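Local coordinates for protein AcrVIA1 (Listeria seeligeri, PDB 6VRB) that probably inhibits the RNA-guided CRISPR nuclease Cas13a as an anti-CRISPR protein, binding the nuclease together with its guide RNA, at residues Lys49-Trp54 and Ser89-Val94; Ser60-Lys65 and Phe75-Asp80. One frame throughout, in Å; residues are numbered along the deposited sequence.

Contact 1 of 2, residues Lys49-Trp54 and Ser89-Val94. With nucleotides of chain A.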
loop_
_atom_site.group_PDB
_atom_site.type_symbol
_atom_site.label_atom_id
_atom_site.label_comp_id
_atom_site.label_asym_id
_atom_site.label_seq_id
_atom_site.Cartn_x
_atom_site.Cartn_y
_atom_site.Cartn_z
ATOM N N LYS C 49 -10.209 37.461 -23.395
ATOM C CA LYS C 49 -9.082 38.382 -23.417
ATOM C C LYS C 49 -7.787 37.675 -23.042
ATOM O O LYS C 49 -6.709 38.049 -23.522
ATOM C CB LYS C 49 -9.353 39.544 -22.464
ATOM C CG LYS C 49 -8.314 40.638 -22.457
ATOM C CD LYS C 49 -8.238 41.304 -23.810
ATOM C CE LYS C 49 -9.544 42.010 -24.140
ATOM N NZ LYS C 49 -9.805 43.151 -23.224
ATOM N N TRP C 50 -7.875 36.649 -22.188
ATOM C CA TRP C 50 -6.674 35.930 -21.777
ATOM C C TRP C 50 -6.109 35.114 -22.928
ATOM O O TRP C 50 -4.889 35.048 -23.104
ATOM C CB TRP C 50 -6.961 35.006 -20.596
ATOM C CG TRP C 50 -5.712 34.415 -19.997
ATOM C CD1 TRP C 50 -4.901 34.979 -19.063
ATOM C CD2 TRP C 50 -5.075 33.201 -20.390
ATOM N NE1 TRP C 50 -3.839 34.155 -18.793
ATOM C CE2 TRP C 50 -3.918 33.062 -19.610
ATOM C CE3 TRP C 50 -5.386 32.204 -21.313
ATOM C CZ2 TRP C 50 -3.078 31.971 -19.723
ATOM C CZ3 TRP C 50 -4.552 31.124 -21.428
ATOM C CH2 TRP C 50 -3.413 31.010 -20.635
ATOM N N PHE C 51 -6.974 34.483 -23.725
ATOM C CA PHE C 51 -6.523 33.760 -24.912
ATOM C C PHE C 51 -6.336 34.671 -26.118
ATOM O O PHE C 51 -6.679 34.300 -27.241
ATOM C CB PHE C 51 -7.547 32.682 -25.246
ATOM C CG PHE C 51 -7.599 31.541 -24.287
ATOM C CD1 PHE C 51 -6.770 30.452 -24.444
ATOM C CD2 PHE C 51 -8.506 31.542 -23.248
ATOM C CE1 PHE C 51 -6.832 29.395 -23.570
ATOM C CE2 PHE C 51 -8.569 30.489 -22.370
ATOM C CZ PHE C 51 -7.731 29.413 -22.532
ATOM N N GLU C 52 -5.768 35.837 -25.922
ATOM C CA GLU C 52 -5.423 36.735 -27.012
ATOM C C GLU C 52 -4.039 37.329 -26.851
ATOM O O GLU C 52 -3.365 37.576 -27.855
ATOM C CB GLU C 52 -6.457 37.866 -27.105
ATOM C CG GLU C 52 -6.336 38.771 -28.315
ATOM C CD GLU C 52 -7.403 39.849 -28.347
ATOM O OE1 GLU C 52 -8.215 39.912 -27.400
ATOM O OE2 GLU C 52 -7.430 40.633 -29.320
ATOM N N MET C 53 -3.705 37.672 -25.604
ATOM C CA MET C 53 -2.337 38.124 -25.248
ATOM C C MET C 53 -1.417 36.907 -25.377
ATOM O O MET C 53 -0.316 37.043 -25.940
ATOM C CB MET C 53 -2.304 38.630 -23.803
ATOM C CG MET C 53 -3.188 39.837 -23.568
ATOM S SD MET C 53 -3.018 40.502 -21.894
ATOM C CE MET C 53 -3.819 39.215 -20.941
ATOM N N TRP C 54 -1.898 35.754 -24.896
ATOM C CA TRP C 54 -1.143 34.472 -24.924
ATOM C C TRP C 54 -0.898 34.044 -26.372
ATOM O O TRP C 54 0.247 33.675 -26.694
ATOM C CB TRP C 54 -1.929 33.402 -24.155
ATOM C CG TRP C 54 -1.297 32.044 -24.150
ATOM C CD1 TRP C 54 -0.084 31.705 -23.625
ATOM C CD2 TRP C 54 -1.855 30.828 -24.679
ATOM N NE1 TRP C 54 0.154 30.370 -23.802
ATOM C CE2 TRP C 54 -0.914 29.805 -24.443
ATOM C CE3 TRP C 54 -3.051 30.505 -25.330
ATOM C CZ2 TRP C 54 -1.136 28.485 -24.836
ATOM C CZ3 TRP C 54 -3.267 29.202 -25.716
ATOM C CH2 TRP C 54 -2.320 28.207 -25.472
ATOM N N SER C 89 -7.280 25.404 -14.082
ATOM C CA SER C 89 -8.389 24.513 -14.374
ATOM C C SER C 89 -9.277 25.040 -15.489
ATOM O O SER C 89 -9.866 24.242 -16.222
ATOM C CB SER C 89 -9.226 24.289 -13.116
ATOM O OG SER C 89 -9.824 25.496 -12.687
ATOM N N VAL C 90 -9.376 26.361 -15.633
ATOM C CA VAL C 90 -10.070 26.953 -16.770
ATOM C C VAL C 90 -9.304 26.683 -18.060
ATOM O O VAL C 90 -9.899 26.387 -19.098
ATOM C CB VAL C 90 -10.271 28.458 -16.516
ATOM C CG1 VAL C 90 -10.879 29.153 -17.713
ATOM C CG2 VAL C 90 -11.138 28.660 -15.299
ATOM N N PHE C 91 -7.973 26.750 -18.002
ATOM C CA PHE C 91 -7.129 26.476 -19.161
ATOM C C PHE C 91 -7.259 25.029 -19.623
ATOM O O PHE C 91 -7.305 24.758 -20.826
ATOM C CB PHE C 91 -5.682 26.801 -18.800
ATOM C CG PHE C 91 -4.707 26.591 -19.910
ATOM C CD1 PHE C 91 -4.577 27.518 -20.918
ATOM C CD2 PHE C 91 -3.904 25.470 -19.933
ATOM C CE1 PHE C 91 -3.669 27.326 -21.927
ATOM C CE2 PHE C 91 -3.006 25.273 -20.945
ATOM C CZ PHE C 91 -2.884 26.201 -21.939
ATOM N N GLU C 92 -7.326 24.089 -18.680
ATOM C CA GLU C 92 -7.469 22.677 -19.012
ATOM C C GLU C 92 -8.851 22.341 -19.524
ATOM O O GLU C 92 -8.983 21.447 -20.358
ATOM C CB GLU C 92 -7.196 21.817 -17.789
ATOM C CG GLU C 92 -5.782 21.820 -17.321
ATOM C CD GLU C 92 -5.644 21.227 -15.942
ATOM O OE1 GLU C 92 -6.678 20.891 -15.331
ATOM O OE2 GLU C 92 -4.508 21.127 -15.444
ATOM N N SER C 93 -9.879 23.019 -19.036
ATOM C CA SER C 93 -11.237 22.732 -19.460
ATOM C C SER C 93 -11.567 23.325 -20.816
ATOM O O SER C 93 -12.334 22.722 -21.572
ATOM C CB SER C 93 -12.223 23.251 -18.422
ATOM O OG SER C 93 -13.547 22.995 -18.822
ATOM N N VAL C 94 -10.996 24.481 -21.149
ATOM C CA VAL C 94 -11.219 25.073 -22.462
ATOM C C VAL C 94 -10.509 24.262 -23.540
ATOM O O VAL C 94 -11.063 24.012 -24.616
ATOM C CB VAL C 94 -10.785 26.550 -22.456
ATOM C CG1 VAL C 94 -10.764 27.129 -23.840
ATOM C CG2 VAL C 94 -11.739 27.354 -21.613
ATOM P P U A 51 -15.623 24.008 -16.051
ATOM O OP1 U A 51 -16.299 23.517 -17.271
ATOM O OP2 U A 51 -14.188 23.717 -15.838
ATOM O "O5'" U A 51 -15.852 25.582 -15.967
ATOM C "C5'" U A 51 -14.738 26.495 -15.989
ATOM C "C4'" U A 51 -15.154 27.818 -16.586
ATOM O "O4'" U A 51 -14.701 27.885 -17.969
ATOM C "C3'" U A 51 -16.655 28.080 -16.630
ATOM O "O3'" U A 51 -16.906 29.476 -16.531
ATOM C "C2'" U A 51 -17.019 27.640 -18.039
ATOM O "O2'" U A 51 -18.206 28.237 -18.517
ATOM C "C1'" U A 51 -15.804 28.141 -18.814
ATOM N N1 U A 51 -15.582 27.452 -20.092
ATOM C C2 U A 51 -15.401 26.084 -20.064
ATOM O O2 U A 51 -15.415 25.438 -19.033
ATOM N N3 U A 51 -15.202 25.506 -21.290
ATOM C C4 U A 51 -15.167 26.134 -22.516
ATOM O O4 U A 51 -14.977 25.469 -23.534
ATOM C C5 U A 51 -15.362 27.549 -22.461
ATOM C C6 U A 51 -15.559 28.145 -21.280
#
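Phe-91 reaches out from helix 88-94 and completes an aromatic cluster with Trp-50 and Trp-54, with Phe-51 alongside, where that helix meets helix 44-53 and the residue that follows it. The axes of the two short segments run nearly perpendicular, at 85°, with a closest approach of 12.6 Å, a gap spanned by the large rings. With Trp-54 the pair is T-shaped: the edge of Phe-91 is directed at one face of the indole, Phe-91 CE1 lying 3.9 Å from Trp-54 CH2, toward the rim of that face. Trp-50 meets the same phenyl rim to rim, neither ring over the face of the other, with Trp-50 CZ3 3.6 Å from Phe-91 CD1. Phe-51 comes in obliquely, its CE1 4.0 Å from Phe-91 CD1. A chi1 of -179°, which sets CG opposite the backbone N, carries the Phe-91 ring to the other helix although its CB does not point that way.

Around this centre, Trp-50 CE3 sits over the middle of the Phe-51 ring, so neighbours in sequence pack on each other as well as on Phe-91. Ile-86 and Leu-74 of the adjoining sheet also touch Phe-91, and Lys-32 makes a cation-pi contact with Trp-54. No hydrogen bond crosses between the segments; the join is apolar and buried.

The other side of helix 88-94 faces RNA. Ser-93 OG lies 3.1 Å from both OP2 and O2 of U51 of chain A, but its single proton can serve only one acceptor at a time and the choice is not settled; a polar side chain of the other protein chain also hydrogen-bonds to this hydroxyl. Val-94 links core and RNA through its two methyls: CG1 is 4.0 Å from Phe-51 CZ, while CG2 packs 3.7 Å from C5 of the U51 base.

Contact 2 of 2, residues Ser60-Lys65 and Phe75-Asp80; sequences SLVFWK and FVIEKD
Ser-60 and Ile-77 form one of the two hydrogen-bonded pairs between these segments of the antiparallel hairpin of strands 59-62 and 73-78. Ser-60 N donates to Ile-77 O at 3.0 Å, and Ile-77 N returns a bond to Ser-60 O with an N-H...O angle of 174°. The second such pair is Val-62 with Phe-75: Val-62 N to Phe-75 O and Phe-75 N to Val-62 O. Between them Leu-61 and Val-76 make the non-hydrogen-bonded pair, where Leu-61 CA approaches Phe-75 O and Val-76 CA approaches Ser-60 O in CA-H...O contacts.

One side chain joins the backbone network. A chi1 of 52° turns Ser-60 OG in between its own N and carbonyl carbon, and from there it donates to Ile-77 O at 3.0 Å, tilted out of the carbonyl plane. This oxygen therefore takes two bonds from the same residue.

Apolar contacts line both faces of the hairpin. On one, Leu-61 CD1 meets Val-76 CG2 at 3.7 Å, under Trp-50 of helix 44-53. On the other, Val-62 CG2 touches Ile-77 CD1 at 3.7 Å and Val-62 CB faces Phe-75 CB, with Ile-163 of helix 163-175 packed on Val-62 and Ile-77. Past the strand end, Trp-64 CE3 comes within 4.0 Å of Phe-75 CE2, the ring planes inclined at 57°; Leu-160 touches both residues.

Main-chain bonds thus fix the register of the hairpin, while its hydrophobic side chains let helices pack against both faces.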
loop_
_atom_site.group_PDB
_atom_site.type_symbol
_atom_site.label_atom_id
_atom_site.label_comp_id
_atom_site.label_asym_id
_atom_site.label_seq_id
_atom_site.Cartn_x
_atom_site.Cartn_y
_atom_site.Cartn_z
ATOM N N SER C 60 4.674 36.969 -22.447
ATOM C CA SER C 60 5.435 36.096 -21.515
ATOM C C SER C 60 4.444 35.404 -20.574
ATOM O O SER C 60 3.578 36.104 -20.021
ATOM C CB SER C 60 6.449 36.895 -20.747
ATOM O OG SER C 60 5.839 38.023 -20.137
ATOM N N LEU C 61 4.579 34.087 -20.385
ATOM C CA LEU C 61 3.641 33.357 -19.546
ATOM C C LEU C 61 4.292 33.072 -18.198
ATOM O O LEU C 61 5.473 32.725 -18.138
ATOM C CB LEU C 61 3.212 32.049 -20.220
ATOM C CG LEU C 61 2.148 31.175 -19.559
ATOM C CD1 LEU C 61 0.831 31.880 -19.529
ATOM C CD2 LEU C 61 2.009 29.868 -20.280
ATOM N N VAL C 62 3.531 33.244 -17.118
ATOM C CA VAL C 62 4.000 33.027 -15.752
ATOM C C VAL C 62 3.121 31.964 -15.116
ATOM O O VAL C 62 1.893 32.056 -15.188
ATOM C CB VAL C 62 3.964 34.330 -14.928
ATOM C CG1 VAL C 62 4.318 34.072 -13.479
ATOM C CG2 VAL C 62 4.901 35.360 -15.518
ATOM N N PHE C 63 3.741 30.964 -14.482
ATOM C CA PHE C 63 2.989 29.808 -14.001
ATOM C C PHE C 63 2.450 29.970 -12.580
ATOM O O PHE C 63 1.278 29.657 -12.363
ATOM C CB PHE C 63 3.837 28.536 -14.166
ATOM C CG PHE C 63 3.262 27.301 -13.511
ATOM C CD1 PHE C 63 1.950 26.915 -13.714
ATOM C CD2 PHE C 63 4.094 26.436 -12.830
ATOM C CE1 PHE C 63 1.450 25.791 -13.111
ATOM C CE2 PHE C 63 3.601 25.285 -12.267
ATOM C CZ PHE C 63 2.281 24.960 -12.413
ATOM N N TRP C 64 3.261 30.431 -11.622
ATOM C CA TRP C 64 2.870 30.645 -10.221
ATOM C C TRP C 64 2.282 29.386 -9.601
ATOM O O TRP C 64 1.069 29.342 -9.393
ATOM C CB TRP C 64 1.834 31.758 -10.020
ATOM C CG TRP C 64 1.875 32.327 -8.619
ATOM C CD1 TRP C 64 1.522 31.705 -7.459
ATOM C CD2 TRP C 64 2.146 33.681 -8.264
ATOM N NE1 TRP C 64 1.664 32.550 -6.397
ATOM C CE2 TRP C 64 2.025 33.780 -6.869
ATOM C CE3 TRP C 64 2.504 34.816 -8.989
ATOM C CZ2 TRP C 64 2.251 34.964 -6.185
ATOM C CZ3 TRP C 64 2.733 35.988 -8.304
ATOM C CH2 TRP C 64 2.602 36.053 -6.916
ATOM N N LYS C 65 3.113 28.374 -9.356
ATOM C CA LYS C 65 2.705 26.984 -9.168
ATOM C C LYS C 65 1.545 26.712 -8.219
ATOM O O LYS C 65 0.485 26.297 -8.679
ATOM C CB LYS C 65 3.908 26.166 -8.722
ATOM C CG LYS C 65 3.601 24.704 -8.572
ATOM C CD LYS C 65 4.865 23.916 -8.425
ATOM C CE LYS C 65 4.567 22.452 -8.255
ATOM N NZ LYS C 65 5.811 21.656 -8.165
ATOM N N PHE C 75 -0.396 33.354 -15.586
ATOM C CA PHE C 75 -0.414 34.790 -15.853
ATOM C C PHE C 75 0.241 35.066 -17.199
ATOM O O PHE C 75 1.285 34.487 -17.508
ATOM C CB PHE C 75 0.309 35.572 -14.754
ATOM C CG PHE C 75 -0.425 35.614 -13.445
ATOM C CD1 PHE C 75 -1.419 36.549 -13.223
ATOM C CD2 PHE C 75 -0.120 34.720 -12.439
ATOM C CE1 PHE C 75 -2.096 36.590 -12.019
ATOM C CE2 PHE C 75 -0.798 34.751 -11.237
ATOM C CZ PHE C 75 -1.783 35.686 -11.028
ATOM N N VAL C 76 -0.355 35.960 -17.986
ATOM C CA VAL C 76 0.240 36.437 -19.231
ATOM C C VAL C 76 0.623 37.895 -19.057
ATOM O O VAL C 76 -0.235 38.736 -18.769
ATOM C CB VAL C 76 -0.717 36.286 -20.423
ATOM C CG1 VAL C 76 -0.081 36.865 -21.651
ATOM C CG2 VAL C 76 -1.042 34.853 -20.668
ATOM N N ILE C 77 1.896 38.205 -19.257
ATOM C CA ILE C 77 2.395 39.568 -19.159
ATOM C C ILE C 77 2.658 40.088 -20.564
ATOM O O ILE C 77 3.448 39.503 -21.313
ATOM C CB ILE C 77 3.659 39.646 -18.292
ATOM C CG1 ILE C 77 3.328 39.229 -16.863
ATOM C CG2 ILE C 77 4.212 41.042 -18.313
ATOM C CD1 ILE C 77 4.529 39.038 -15.995
ATOM N N GLU C 78 1.999 41.185 -20.916
ATOM C CA GLU C 78 2.127 41.796 -22.228
ATOM C C GLU C 78 3.403 42.643 -22.230
ATOM O O GLU C 78 4.039 42.830 -21.191
ATOM C CB GLU C 78 0.830 42.554 -22.540
ATOM C CG GLU C 78 0.631 43.111 -23.957
ATOM C CD GLU C 78 0.593 42.038 -25.026
ATOM O OE1 GLU C 78 0.199 40.897 -24.725
ATOM O OE2 GLU C 78 0.970 42.339 -26.178
ATOM N N LYS C 79 3.801 43.142 -23.406
ATOM C CA LYS C 79 5.068 43.852 -23.550
ATOM C C LYS C 79 5.061 45.181 -22.800
ATOM O O LYS C 79 6.101 45.615 -22.288
ATOM C CB LYS C 79 5.361 44.062 -25.036
ATOM C CG LYS C 79 6.724 44.640 -25.334
ATOM C CD LYS C 79 7.812 43.727 -24.801
ATOM C CE LYS C 79 7.870 42.417 -25.565
ATOM N NZ LYS C 79 8.973 41.546 -25.071
ATOM N N ASP C 80 3.905 45.822 -22.688
ATOM C CA ASP C 80 3.767 47.058 -21.923
ATOM C C ASP C 80 2.752 46.824 -20.813
ATOM O O ASP C 80 1.575 47.166 -20.958
ATOM C CB ASP C 80 3.355 48.208 -22.826
ATOM C CG ASP C 80 4.454 48.612 -23.784
ATOM O OD1 ASP C 80 5.640 48.433 -23.440
ATOM O OD2 ASP C 80 4.133 49.110 -24.883
#

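Along the chain the order is 49-54, 60-65, 75-80, 89-94: the hairpin of contact 2 falls wholly between the two helical segments of contact 1. Their centres are 12 Å apart, on the same side of the chain's centre. Strand 73-78 is the middle of the three-stranded antiparallel sheet, and helix 44-53 lies against it: Trp-50 NE1 is 3.4 Å from Val-76 CG2, and Met-53 CB 3.6 Å from Val-76 CG1. Val-76 of contact 2 is thus packed against the helix of contact 1. Contact 1 lies on the RNA-facing side, whereas contact 2 stays about 13 Å from the nucleic acid at its nearest atom, between helices 44-53 and 163-175.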